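Local coordinates for heme-binding protein A / AI-2 binding protein A (Helicobacter pylori SS1, PDB 6OFQ) that binds short peptides, here the peptide STSA, in the periplasm and probably delivers them to an ABC transporter for uptake, at residues Phe114-Leu120 with Ala158-Ile164; Phe123-Met127 with Tyr141-Glu145. All coordinates share one frame; numbering follows the deposited sequence. Where two conformers were deposited one is given.

Contact 1 of 2, residues Phe114-Leu120 with Ala158-Ile164; sequences FSAKDVL and ALDDYTI
Ile-164 lays its CD1 over the first turn of helix 116-127, where the methyl meets Ala-116 CB, Val-119 CB and Leu-120 CD2. This is a helix start docked on a beta-hairpin: strands 153-160 and 163-168 are joined by a type I turn from Asp-160 to Thr-163, and Ala-116 faces that turn. The Ile-164 branch that does the touching is CG1-CD1, placed anti to the carbonyl carbon (chi1 -72°); CG1 and CD1 run past Val-119 in the opposite direction, with Val-119 CB 3.9 Å from Ile-164 CD1. On the other strand, Ala-158 CB sits against two methyls at once, 3.8 Å from Ala-116 CB and the same from Leu-120 CD1. Leu-96 of the neighbouring strand 91-96 also packs on Ala-116 and Ile-164.

One backbone bond joins the segments: Ala-116 N donates to Asp-161 O at 2.8 Å, reaching it from above the carbonyl plane, which ties the start of the helix segment to the turn. Next to it Ser-115 CB lies 3.4 Å from that same Asp-161 O, while Tyr-162 brings its ring edge, at CE1, up to Phe-114 O. Within its own segment, Asp-118 OD2 accepts from Ser-115 N at 2.9 Å; its OD1 accepts from Lys-189 N. The turn is braced from within as an Asx turn. Asp-160 OD1 accepts from Tyr-162 N at 2.8 Å and from Thr-163 OG1 at 2.7 Å, the two donors approaching opposite faces of the carboxylate.

Contact 2 of 2, residues Phe123-Met127 with Tyr141-Glu145; sequences FERQM and YKYWE
Gln-126 has its CG anti to the carbonyl carbon (chi1 -47°) and an extended chain beyond it, and Trp-144 has its CG anti to the backbone N (chi1 -176°); together these turns slide the glutamine stem between the Trp-144 indole and the Tyr-141 ring. Both contacts are CH-pi. Gln-126 CG stands 3.8 Å from the centroid of the Tyr-141 ring, close to its normal, and Gln-126 CB stands 3.7 Å from that of the Trp-144 five-membered ring.

Gln-126 OE1 lies 2.8 Å from a water that also accepts from Trp-144 N, though other acceptors compete for that water's protons; Gln-126 NE2 donates to Ser-122 O and Phe-183 O. In one of the two conformers of Glu-145, two waters bridge its OE2 to Gln-126 O. At the far end of the indole, Met-127 CB comes to 3.5 Å from Trp-144 CZ2, and Met-127 SD lies at the edge of the six-membered ring, a Met-aromatic contact. Arg-125 crosses Tyr-141 at about a right angle, with CE1 of the tyrosine over one guanidinium face. The polar ends are taken up outside: Arg-125 NH1 in a salt bridge with Asp-45, Tyr-141 OH on Arg-132 O, Trp-144 NE1 on Ser-150 OG.

With Tyr-141 at the N-cap position of helix 142-147, this is buried packing of that helix on the end of helix 116-127 in a type II periplasmic binding protein.

From the N terminus, the chain leaves strand 91-96 and, after a long loop, enters helix 116-127, which serves both contacts: its first turns in contact 1, its last in contact 2. Beyond the helix comes an irregular loop, and contact 2 closes it where helix 142-147 begins, packing that helix back on the one just left. The chain then passes through helix 149-152 and strand 153-160, and contact 1 closes the wider loop at the hairpin leading to strand 163-168. Contact 2 is therefore nested inside contact 1. Their centres lie about 18 Å apart, and helix 116-127 ties the antiparallel sheet at one end to the short helix at the other.

Contact 1 of 2, residues Phe114-Leu120 with Ala158-Ile164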
loop_
_atom_site.group_PDB
_atom_site.type_symbol
_atom_site.label_atom_id
_atom_site.label_comp_id
_atom_site.label_asym_id
_atom_site.label_seq_id
_atom_site.Cartn_x
_atom_site.Cartn_y
_atom_site.Cartn_z
ATOM N N PHE A 114 -11.596 23.751 6.855
ATOM C CA PHE A 114 -11.782 22.849 5.718
ATOM C C PHE A 114 -13.137 23.122 5.044
ATOM O O PHE A 114 -14.151 23.317 5.701
ATOM C CB PHE A 114 -11.719 21.407 6.245
ATOM C CG PHE A 114 -12.376 20.388 5.342
ATOM C CD1 PHE A 114 -11.813 20.047 4.134
ATOM C CD2 PHE A 114 -13.576 19.824 5.709
ATOM C CE1 PHE A 114 -12.455 19.184 3.257
ATOM C CE2 PHE A 114 -14.191 18.886 4.881
ATOM C CZ PHE A 114 -13.610 18.584 3.679
ATOM N N SER A 115 -13.115 23.116 3.732
ATOM C CA SER A 115 -14.318 23.292 2.960
ATOM C C SER A 115 -14.148 22.619 1.602
ATOM O O SER A 115 -13.100 22.051 1.232
ATOM C CB SER A 115 -14.641 24.805 2.859
ATOM O OG SER A 115 -13.722 25.435 2.008
ATOM N N ALA A 116 -15.170 22.810 0.751
ATOM C CA ALA A 116 -15.211 22.161 -0.521
ATOM C C ALA A 116 -14.029 22.501 -1.422
ATOM O O ALA A 116 -13.581 21.678 -2.234
ATOM C CB ALA A 116 -16.543 22.453 -1.186
ATOM N N LYS A 117 -13.492 23.722 -1.329
ATOM C CA LYS A 117 -12.353 24.068 -2.166
ATOM C C LYS A 117 -11.107 23.215 -1.926
ATOM O O LYS A 117 -10.296 23.052 -2.826
ATOM C CB LYS A 117 -11.977 25.551 -2.032
ATOM C CG LYS A 117 -11.310 25.989 -0.743
ATOM C CD LYS A 117 -10.931 27.464 -0.861
ATOM C CE LYS A 117 -10.004 27.909 0.255
ATOM N NZ LYS A 117 -9.773 29.381 0.262
ATOM N N ASP A 118 -11.005 22.641 -0.737
ATOM C CA ASP A 118 -9.859 21.800 -0.393
ATOM C C ASP A 118 -10.031 20.431 -1.054
ATOM O O ASP A 118 -9.057 19.811 -1.480
ATOM C CB ASP A 118 -9.711 21.629 1.100
ATOM C CG ASP A 118 -9.606 22.994 1.811
ATOM O OD1 ASP A 118 -8.633 23.643 1.360
ATOM O OD2 ASP A 118 -10.372 23.261 2.760
ATOM N N VAL A 119 -11.270 19.969 -1.177
ATOM C CA VAL A 119 -11.561 18.734 -1.933
ATOM C C VAL A 119 -11.236 18.936 -3.405
ATOM O O VAL A 119 -10.591 18.127 -4.033
ATOM C CB VAL A 119 -12.981 18.246 -1.688
ATOM C CG1 VAL A 119 -13.231 16.936 -2.398
ATOM C CG2 VAL A 119 -13.306 18.120 -0.205
ATOM N N LEU A 120 -11.761 20.021 -3.997
ATOM C CA LEU A 120 -11.450 20.386 -5.364
ATOM C C LEU A 120 -9.965 20.471 -5.550
ATOM O O LEU A 120 -9.438 19.902 -6.492
ATOM C CB LEU A 120 -12.123 21.708 -5.793
ATOM C CG LEU A 120 -13.652 21.723 -5.838
ATOM C CD1 LEU A 120 -14.088 23.078 -6.420
ATOM C CD2 LEU A 120 -14.135 20.595 -6.731
ATOM N N ALA A 158 -18.210 21.654 -6.565
ATOM C CA ALA A 158 -18.552 22.203 -5.250
ATOM C C ALA A 158 -19.919 22.872 -5.394
ATOM O O ALA A 158 -20.029 23.953 -5.972
ATOM C CB ALA A 158 -17.527 23.225 -4.744
ATOM N N LEU A 159 -20.966 22.226 -4.937
ATOM C CA LEU A 159 -22.315 22.763 -5.063
ATOM C C LEU A 159 -22.492 23.888 -4.055
ATOM O O LEU A 159 -23.262 24.817 -4.367
ATOM C CB LEU A 159 -23.354 21.659 -4.801
ATOM C CG LEU A 159 -23.270 20.614 -5.915
ATOM C CD1 LEU A 159 -24.241 19.486 -5.606
ATOM C CD2 LEU A 159 -23.416 21.170 -7.320
ATOM N N ASP A 160 -21.828 23.853 -2.894
ATOM C CA ASP A 160 -21.713 24.988 -2.026
ATOM C C ASP A 160 -20.423 24.742 -1.231
ATOM O O ASP A 160 -19.682 23.819 -1.563
ATOM C CB ASP A 160 -22.981 25.228 -1.183
ATOM C CG ASP A 160 -23.309 24.173 -0.152
ATOM O OD1 ASP A 160 -22.416 23.329 0.190
ATOM O OD2 ASP A 160 -24.444 24.140 0.458
ATOM N N ASP A 161 -20.174 25.510 -0.186
ATOM C CA ASP A 161 -18.896 25.378 0.482
ATOM C C ASP A 161 -18.800 24.073 1.282
ATOM O O ASP A 161 -17.691 23.718 1.713
ATOM C CB ASP A 161 -18.702 26.515 1.498
ATOM C CG ASP A 161 -18.460 27.857 0.856
ATOM O OD1 ASP A 161 -18.300 28.009 -0.365
ATOM O OD2 ASP A 161 -18.494 28.805 1.652
ATOM N N TYR A 162 -19.885 23.314 1.455
ATOM C CA TYR A 162 -19.869 22.090 2.245
ATOM C C TYR A 162 -20.499 20.918 1.502
ATOM O O TYR A 162 -20.903 19.948 2.105
ATOM C CB TYR A 162 -20.527 22.259 3.623
ATOM C CG TYR A 162 -19.803 23.297 4.407
ATOM C CD1 TYR A 162 -18.539 23.085 4.965
ATOM C CD2 TYR A 162 -20.415 24.547 4.559
ATOM C CE1 TYR A 162 -17.912 24.095 5.696
ATOM C CE2 TYR A 162 -19.799 25.535 5.308
ATOM C CZ TYR A 162 -18.555 25.301 5.843
ATOM O OH TYR A 162 -18.037 26.336 6.610
ATOM N N THR A 163 -20.486 21.004 0.175
ATOM C CA THR A 163 -21.122 19.936 -0.651
ATOM C C THR A 163 -20.317 19.708 -1.926
ATOM O O THR A 163 -20.103 20.602 -2.737
ATOM C CB THR A 163 -22.604 20.291 -1.017
ATOM O OG1 THR A 163 -23.284 20.750 0.144
ATOM C CG2 THR A 163 -23.328 19.060 -1.594
ATOM N N ILE A 164 -19.899 18.441 -2.092
ATOM C CA ILE A 164 -19.180 17.999 -3.256
ATOM C C ILE A 164 -19.960 16.935 -4.026
ATOM O O ILE A 164 -20.464 15.996 -3.433
ATOM C CB ILE A 164 -17.771 17.447 -2.859
ATOM C CG1 ILE A 164 -16.805 18.596 -2.440
ATOM C CG2 ILE A 164 -17.200 16.640 -4.005
ATOM C CD1 ILE A 164 -16.197 19.313 -3.617
#

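Contact 2 of 2, residues Phe123-Met127 with Tyr141-Glu145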
loop_
_atom_site.group_PDB
_atom_site.type_symbol
_atom_site.label_atom_id
_atom_site.label_comp_id
_atom_site.label_asym_id
_atom_site.label_seq_id
_atom_site.Cartn_x
_atom_site.Cartn_y
_atom_site.Cartn_z
ATOM N N PHE A 123 -8.249 16.798 -5.421
ATOM C CA PHE A 123 -8.595 15.930 -6.539
ATOM C C PHE A 123 -8.223 16.527 -7.885
ATOM O O PHE A 123 -7.663 15.861 -8.730
ATOM C CB PHE A 123 -10.098 15.577 -6.529
ATOM C CG PHE A 123 -10.527 14.534 -5.511
ATOM C CD1 PHE A 123 -10.478 14.780 -4.156
ATOM C CD2 PHE A 123 -11.062 13.341 -5.941
ATOM C CE1 PHE A 123 -10.773 13.802 -3.233
ATOM C CE2 PHE A 123 -11.409 12.402 -5.027
ATOM C CZ PHE A 123 -11.383 12.669 -3.698
ATOM N N GLU A 124 -8.612 17.795 -8.116
ATOM C CA GLU A 124 -8.407 18.429 -9.398
ATOM C C GLU A 124 -6.942 18.561 -9.805
ATOM O O GLU A 124 -6.620 18.461 -10.986
ATOM C CB GLU A 124 -9.085 19.769 -9.585
ATOM C CG GLU A 124 -10.597 19.723 -9.564
ATOM C CD GLU A 124 -11.186 21.137 -9.714
ATOM O OE1 GLU A 124 -10.566 22.143 -9.330
ATOM O OE2 GLU A 124 -12.365 21.116 -10.117
ATOM N N ARG A 125 -6.066 18.659 -8.823
ATOM C CA ARG A 125 -4.669 18.719 -9.133
ATOM C C ARG A 125 -4.181 17.460 -9.825
ATOM O O ARG A 125 -3.185 17.487 -10.564
ATOM C CB ARG A 125 -3.895 19.001 -7.863
ATOM C CG ARG A 125 -3.819 17.826 -6.882
ATOM C CD ARG A 125 -3.343 18.255 -5.510
ATOM N NE ARG A 125 -3.268 17.132 -4.579
ATOM C CZ ARG A 125 -2.188 16.651 -3.988
ATOM N NH1 ARG A 125 -0.999 17.200 -4.185
ATOM N NH2 ARG A 125 -2.298 15.641 -3.136
ATOM N N GLN A 126 -4.806 16.320 -9.535
ATOM C CA GLN A 126 -4.454 15.043 -10.139
ATOM C C GLN A 126 -5.184 14.836 -11.440
ATOM O O GLN A 126 -4.630 14.217 -12.354
ATOM C CB GLN A 126 -4.745 13.914 -9.139
ATOM C CG GLN A 126 -4.227 14.204 -7.737
ATOM C CD GLN A 126 -4.295 13.032 -6.758
ATOM O OE1 GLN A 126 -3.794 11.949 -7.105
ATOM N NE2 GLN A 126 -4.903 13.223 -5.573
ATOM N N MET A 127 -6.415 15.317 -11.513
ATOM C CA MET A 127 -7.287 15.106 -12.682
ATOM C C MET A 127 -6.873 15.974 -13.886
ATOM O O MET A 127 -7.010 15.507 -15.020
ATOM C CB MET A 127 -8.717 15.452 -12.293
ATOM C CG MET A 127 -9.708 14.973 -13.329
ATOM S SD MET A 127 -11.322 14.843 -12.598
ATOM C CE MET A 127 -11.695 16.466 -12.079
ATOM N N TYR A 141 1.473 11.655 -9.830
ATOM C CA TYR A 141 0.295 11.169 -9.102
ATOM C C TYR A 141 0.039 9.743 -9.498
ATOM O O TYR A 141 -0.847 9.436 -10.284
ATOM C CB TYR A 141 -0.898 12.106 -9.402
ATOM C CG TYR A 141 -0.698 13.533 -8.864
ATOM C CD1 TYR A 141 -0.589 13.793 -7.505
ATOM C CD2 TYR A 141 -0.693 14.645 -9.736
ATOM C CE1 TYR A 141 -0.375 15.066 -6.991
ATOM C CE2 TYR A 141 -0.607 15.938 -9.215
ATOM C CZ TYR A 141 -0.427 16.143 -7.872
ATOM O OH TYR A 141 -0.242 17.425 -7.395
ATOM N N LYS A 142 0.838 8.865 -8.889
ATOM C CA LYS A 142 0.934 7.492 -9.326
ATOM C C LYS A 142 -0.304 6.649 -9.187
ATOM O O LYS A 142 -0.710 5.960 -10.143
ATOM C CB LYS A 142 2.129 6.740 -8.659
ATOM C CG LYS A 142 3.515 7.297 -9.019
ATOM C CD LYS A 142 4.603 6.744 -8.082
ATOM C CE LYS A 142 5.922 7.491 -7.927
ATOM N NZ LYS A 142 6.908 6.662 -7.173
ATOM N N TYR A 143 -0.953 6.654 -8.024
ATOM C CA TYR A 143 -2.194 5.943 -7.882
ATOM C C TYR A 143 -3.209 6.489 -8.854
ATOM O O TYR A 143 -3.971 5.685 -9.405
ATOM C CB TYR A 143 -2.755 6.052 -6.472
ATOM C CG TYR A 143 -2.402 4.912 -5.503
ATOM C CD1 TYR A 143 -3.146 3.755 -5.546
ATOM C CD2 TYR A 143 -1.477 5.049 -4.478
ATOM C CE1 TYR A 143 -2.945 2.712 -4.654
ATOM C CE2 TYR A 143 -1.256 4.032 -3.551
ATOM C CZ TYR A 143 -2.036 2.895 -3.647
ATOM O OH TYR A 143 -1.859 1.938 -2.666
ATOM N N TRP A 144 -3.405 7.808 -8.903
ATOM C CA TRP A 144 -4.443 8.408 -9.748
ATOM C C TRP A 144 -4.302 7.943 -11.204
ATOM O O TRP A 144 -5.290 7.523 -11.838
ATOM C CB TRP A 144 -4.427 9.936 -9.633
ATOM C CG TRP A 144 -5.488 10.612 -10.384
ATOM C CD1 TRP A 144 -5.553 10.790 -11.739
ATOM C CD2 TRP A 144 -6.680 11.207 -9.838
ATOM N NE1 TRP A 144 -6.745 11.396 -12.062
ATOM C CE2 TRP A 144 -7.452 11.697 -10.921
ATOM C CE3 TRP A 144 -7.179 11.404 -8.545
ATOM C CZ2 TRP A 144 -8.697 12.284 -10.753
ATOM C CZ3 TRP A 144 -8.390 12.035 -8.368
ATOM C CH2 TRP A 144 -9.157 12.478 -9.482
ATOM N N GLU A 145 -3.068 8.038 -11.713
ATOM C CA GLU A 145 -2.771 7.598 -13.064
ATOM C C GLU A 145 -2.972 6.126 -13.287
ATOM O O GLU A 145 -3.676 5.675 -14.194
ATOM C CB GLU A 145 -1.374 8.045 -13.511
ATOM C CG GLU A 145 -1.243 9.552 -13.655
ATOM C CD GLU A 145 -2.263 10.109 -14.630
ATOM O OE1 GLU A 145 -2.351 9.627 -15.778
ATOM O OE2 GLU A 145 -3.077 10.950 -14.190
HETATM O O HOH W 1 -2.064 9.724 -6.953
HETATM O O HOH W 2 -2.204 12.952 -12.837
HETATM O O HOH W 3 -4.858 12.741 -15.279
#